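Long-range contact in uncharacterized protein (Treponema denticola ATCC 35404, PDB 6R9N), which probably senses iron and oxygen for bacterial chemotaxis by stabilising an iron-peroxy species at a diiron centre within a metallo-beta-lactamase-like domain: residues 179-188 against 227-237. Numbering follows the deposited sequence.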
loop_
_atom_site.group_PDB
_atom_site.type_symbol
_atom_site.label_atom_id
_atom_site.label_comp_id
_atom_site.label_asym_id
_atom_site.label_seq_id
_atom_site.Cartn_x
_atom_site.Cartn_y
_atom_site.Cartn_z
ATOM N N THR A 179 -19.938 16.264 9.549
ATOM C CA THR A 179 -19.601 17.677 9.422
ATOM C C THR A 179 -18.293 17.900 8.661
ATOM O O THR A 179 -17.515 16.967 8.465
ATOM C CB THR A 179 -19.468 18.346 10.799
ATOM O OG1 THR A 179 -18.923 19.658 10.630
ATOM C CG2 THR A 179 -18.545 17.541 11.698
ATOM N N THR A 180 -18.018 19.146 8.271
ATOM C CA THR A 180 -16.806 19.389 7.500
ATOM C C THR A 180 -15.582 19.445 8.412
ATOM O O THR A 180 -14.563 18.799 8.139
ATOM C CB THR A 180 -16.930 20.681 6.685
ATOM O OG1 THR A 180 -18.054 20.591 5.800
ATOM C CG2 THR A 180 -15.668 20.911 5.850
ATOM N N PHE A 181 -15.670 20.191 9.509
ATOM C CA PHE A 181 -14.565 20.349 10.444
ATOM C C PHE A 181 -14.777 19.603 11.758
ATOM O O PHE A 181 -15.900 19.463 12.239
ATOM C CB PHE A 181 -14.331 21.832 10.719
ATOM C CG PHE A 181 -14.054 22.627 9.477
ATOM C CD1 PHE A 181 -12.845 22.474 8.797
ATOM C CD2 PHE A 181 -15.011 23.501 8.966
ATOM C CE1 PHE A 181 -12.582 23.199 7.642
ATOM C CE2 PHE A 181 -14.756 24.238 7.823
ATOM C CZ PHE A 181 -13.543 24.084 7.150
ATOM N N VAL A 182 -13.680 19.098 12.314
ATOM C CA VAL A 182 -13.645 18.604 13.687
ATOM C C VAL A 182 -13.896 19.767 14.646
ATOM O O VAL A 182 -13.282 20.834 14.522
ATOM C CB VAL A 182 -12.282 17.947 13.957
ATOM C CG1 VAL A 182 -12.184 17.412 15.368
ATOM C CG2 VAL A 182 -12.012 16.840 12.970
ATOM N N GLU A 183 -14.833 19.596 15.592
ATOM C CA GLU A 183 -14.907 20.656 16.603
ATOM C C GLU A 183 -14.788 20.173 18.041
ATOM O O GLU A 183 -14.634 20.995 18.941
ATOM C CB GLU A 183 -16.112 21.569 16.422
ATOM C CG GLU A 183 -15.890 22.548 15.204
ATOM C CD GLU A 183 -14.736 23.523 15.460
ATOM O OE1 GLU A 183 -14.000 23.865 14.512
ATOM O OE2 GLU A 183 -14.505 23.903 16.632
ATOM N N ASP A 184 -14.773 18.874 18.285
ATOM C CA ASP A 184 -14.466 18.385 19.627
ATOM C C ASP A 184 -13.470 17.247 19.461
ATOM O O ASP A 184 -13.842 16.153 19.023
ATOM C CB ASP A 184 -15.708 17.932 20.403
ATOM C CG ASP A 184 -15.362 17.396 21.783
ATOM O OD1 ASP A 184 -14.475 17.997 22.468
ATOM O OD2 ASP A 184 -15.933 16.349 22.176
ATOM N N PHE A 185 -12.205 17.539 19.777
ATOM C CA PHE A 185 -11.146 16.551 19.602
ATOM C C PHE A 185 -11.428 15.288 20.402
ATOM O O PHE A 185 -11.143 14.176 19.936
ATOM C CB PHE A 185 -9.795 17.143 19.995
ATOM C CG PHE A 185 -8.632 16.323 19.530
ATOM C CD1 PHE A 185 -8.335 16.239 18.186
ATOM C CD2 PHE A 185 -7.857 15.613 20.430
ATOM C CE1 PHE A 185 -7.284 15.464 17.745
ATOM C CE2 PHE A 185 -6.791 14.842 20.003
ATOM C CZ PHE A 185 -6.506 14.762 18.654
ATOM N N GLU A 186 -12.003 15.432 21.598
ATOM C CA GLU A 186 -12.299 14.252 22.402
ATOM C C GLU A 186 -13.387 13.402 21.769
ATOM O O GLU A 186 -13.326 12.176 21.854
ATOM C CB GLU A 186 -12.723 14.648 23.820
ATOM C CG GLU A 186 -11.639 15.249 24.665
ATOM C CD GLU A 186 -10.552 14.253 24.972
ATOM O OE1 GLU A 186 -10.867 13.047 25.110
ATOM O OE2 GLU A 186 -9.379 14.674 25.063
ATOM N N LYS A 187 -14.382 14.017 21.123
ATOM C CA LYS A 187 -15.387 13.206 20.442
ATOM C C LYS A 187 -14.828 12.586 19.167
ATOM O O LYS A 187 -15.294 11.525 18.729
ATOM C CB LYS A 187 -16.618 14.048 20.108
ATOM C CG LYS A 187 -17.710 14.042 21.161
ATOM C CD LYS A 187 -19.085 14.298 20.542
ATOM C CE LYS A 187 -20.094 14.751 21.594
ATOM N NZ LYS A 187 -20.820 15.991 21.179
ATOM N N HIS A 188 -13.849 13.247 18.544
ATOM C CA HIS A 188 -13.243 12.725 17.325
ATOM C C HIS A 188 -12.249 11.608 17.601
ATOM O O HIS A 188 -12.092 10.711 16.768
ATOM C CB HIS A 188 -12.539 13.851 16.580
ATOM C CG HIS A 188 -12.261 13.541 15.147
ATOM N ND1 HIS A 188 -13.263 13.386 14.213
ATOM C CD2 HIS A 188 -11.094 13.374 14.481
ATOM C CE1 HIS A 188 -12.725 13.141 13.032
ATOM N NE2 HIS A 188 -11.411 13.130 13.168
ATOM N N ALA A 227 -13.202 14.133 8.813
ATOM C CA ALA A 227 -13.338 15.579 8.857
ATOM C C ALA A 227 -11.978 16.261 8.995
ATOM O O ALA A 227 -10.977 15.657 9.396
ATOM C CB ALA A 227 -14.259 16.001 10.001
ATOM N N ILE A 228 -11.975 17.551 8.675
ATOM C CA ILE A 228 -10.783 18.387 8.545
ATOM C C ILE A 228 -10.485 19.066 9.876
ATOM O O ILE A 228 -11.401 19.516 10.573
ATOM C CB ILE A 228 -10.996 19.430 7.421
ATOM C CG1 ILE A 228 -11.077 18.735 6.060
ATOM C CG2 ILE A 228 -9.895 20.515 7.439
ATOM C CD1 ILE A 228 -11.987 19.413 5.060
ATOM N N TYR A 229 -9.201 19.158 10.228
ATOM C CA TYR A 229 -8.765 19.879 11.422
ATOM C C TYR A 229 -8.456 21.325 11.062
ATOM O O TYR A 229 -7.706 21.584 10.115
ATOM C CB TYR A 229 -7.516 19.216 12.026
ATOM C CG TYR A 229 -7.662 17.723 12.250
ATOM C CD1 TYR A 229 -7.454 16.814 11.213
ATOM C CD2 TYR A 229 -8.003 17.222 13.493
ATOM C CE1 TYR A 229 -7.591 15.448 11.416
ATOM C CE2 TYR A 229 -8.141 15.862 13.707
ATOM C CZ TYR A 229 -7.941 14.980 12.660
ATOM O OH TYR A 229 -8.103 13.626 12.861
ATOM N N LYS A 230 -9.053 22.270 11.787
ATOM C CA LYS A 230 -8.727 23.674 11.583
ATOM C C LYS A 230 -8.554 24.357 12.933
ATOM O O LYS A 230 -9.023 23.866 13.964
ATOM C CB LYS A 230 -9.755 24.396 10.696
ATOM C CG LYS A 230 -11.070 24.745 11.351
ATOM C CD LYS A 230 -11.869 25.696 10.444
ATOM C CE LYS A 230 -13.358 25.737 10.808
ATOM N NZ LYS A 230 -13.645 26.242 12.178
ATOM N N ASP A 231 -7.789 25.449 12.916
ATOM C CA ASP A 231 -7.564 26.346 14.067
ATOM C C ASP A 231 -6.978 25.541 15.225
ATOM O O ASP A 231 -6.005 24.800 15.018
ATOM C CB ASP A 231 -8.872 27.062 14.380
ATOM C CG ASP A 231 -9.355 27.920 13.236
ATOM O OD1 ASP A 231 -8.512 28.384 12.438
ATOM O OD2 ASP A 231 -10.583 28.114 13.131
ATOM N N GLU A 232 -7.541 25.629 16.430
ATOM C CA GLU A 232 -7.000 24.934 17.588
ATOM C C GLU A 232 -6.969 23.424 17.399
ATOM O O GLU A 232 -6.232 22.736 18.107
ATOM C CB GLU A 232 -7.822 25.290 18.825
ATOM C CG GLU A 232 -9.200 24.646 18.848
ATOM C CD GLU A 232 -10.233 25.395 17.991
ATOM O OE1 GLU A 232 -10.104 26.636 17.840
ATOM O OE2 GLU A 232 -11.175 24.738 17.472
ATOM N N GLN A 233 -7.770 22.881 16.488
ATOM C CA GLN A 233 -7.756 21.436 16.314
ATOM C C GLN A 233 -6.502 20.949 15.592
ATOM O O GLN A 233 -6.121 19.788 15.777
ATOM C CB GLN A 233 -9.028 20.974 15.581
ATOM C CG GLN A 233 -10.348 21.210 16.337
ATOM C CD GLN A 233 -10.392 20.579 17.730
ATOM O OE1 GLN A 233 -9.504 19.837 18.122
ATOM N NE2 GLN A 233 -11.435 20.886 18.481
ATOM N N VAL A 234 -5.850 21.808 14.793
ATOM C CA VAL A 234 -4.529 21.479 14.255
ATOM C C VAL A 234 -3.547 21.234 15.388
ATOM O O VAL A 234 -2.869 20.204 15.432
ATOM C CB VAL A 234 -4.013 22.597 13.332
ATOM C CG1 VAL A 234 -2.545 22.314 12.969
ATOM C CG2 VAL A 234 -4.898 22.757 12.084
ATOM N N ASN A 235 -3.451 22.192 16.316
ATOM C CA ASN A 235 -2.611 22.020 17.498
ATOM C C ASN A 235 -3.013 20.782 18.283
ATOM O O ASN A 235 -2.155 20.024 18.746
ATOM C CB ASN A 235 -2.691 23.253 18.392
ATOM C CG ASN A 235 -1.744 24.337 17.957
ATOM O OD1 ASN A 235 -0.739 24.067 17.295
ATOM N ND2 ASN A 235 -2.067 25.584 18.307
ATOM N N ASN A 236 -4.314 20.588 18.478
ATOM C CA ASN A 236 -4.773 19.443 19.249
ATOM C C ASN A 236 -4.306 18.147 18.604
ATOM O O ASN A 236 -3.736 17.281 19.270
ATOM C CB ASN A 236 -6.295 19.464 19.361
ATOM C CG ASN A 236 -6.791 20.418 20.430
ATOM O OD1 ASN A 236 -6.023 20.884 21.273
ATOM N ND2 ASN A 236 -8.087 20.691 20.414
ATOM N N PHE A 237 -4.504 18.017 17.292
ATOM C CA PHE A 237 -4.102 16.793 16.613
ATOM C C PHE A 237 -2.591 16.593 16.690
ATOM O O PHE A 237 -2.108 15.511 17.051
ATOM C CB PHE A 237 -4.564 16.810 15.154
ATOM C CG PHE A 237 -4.056 15.637 14.381
ATOM C CD1 PHE A 237 -4.633 14.386 14.552
ATOM C CD2 PHE A 237 -2.958 15.757 13.562
ATOM C CE1 PHE A 237 -4.148 13.297 13.874
ATOM C CE2 PHE A 237 -2.466 14.668 12.890
ATOM C CZ PHE A 237 -3.065 13.431 13.044
HETATM O O HOH W 1 -11.420 21.622 12.981
HETATM O O HOH W 2 -11.927 20.161 21.496
HETATM O O HOH W 3 -10.568 13.272 10.527
#
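Val-182 sits at the tight centre of this contact: its CG2 methyl lies over a face of the Tyr-229 ring, 4.3 Å from the centroid, and also covers His-188. A single bridge pairs Phe-181 with Ile-228: Ile-228 N donates almost straight (178°) to Thr-180 O, and Val-182 N returns a bond to Ile-228 O. Lys-230 packs closely as well, crossing the Phe-181 ring at about a right angle, CE 3.5 Å from its centroid. At the start of helix 185-199, Phe-185, its CG anti to the backbone N (chi1 -166°), lays its ring against helix 232-242, with Asn-236 CB over one face. Gln-233 OE1 accepts from Asn-236 ND2, which approaches from above the carbonyl plane; a water accepting from both Gln-233 NE2 and Phe-185 N links the segments.

The solvent side is looser: Lys-230 bends at chi4 (62°) and its NZ makes a weak, 3.4 Å salt bridge to Glu-183 OE1. Glu-232 brings a second carboxylate close to Glu-183, a repulsion Lys-230 can probably offset only in part. Apolar contacts and backbone bonds thus join loop and helix start to the sheet end beside Ile-228 and to helix 232-242; the weakly bridged surface charges probably contribute less.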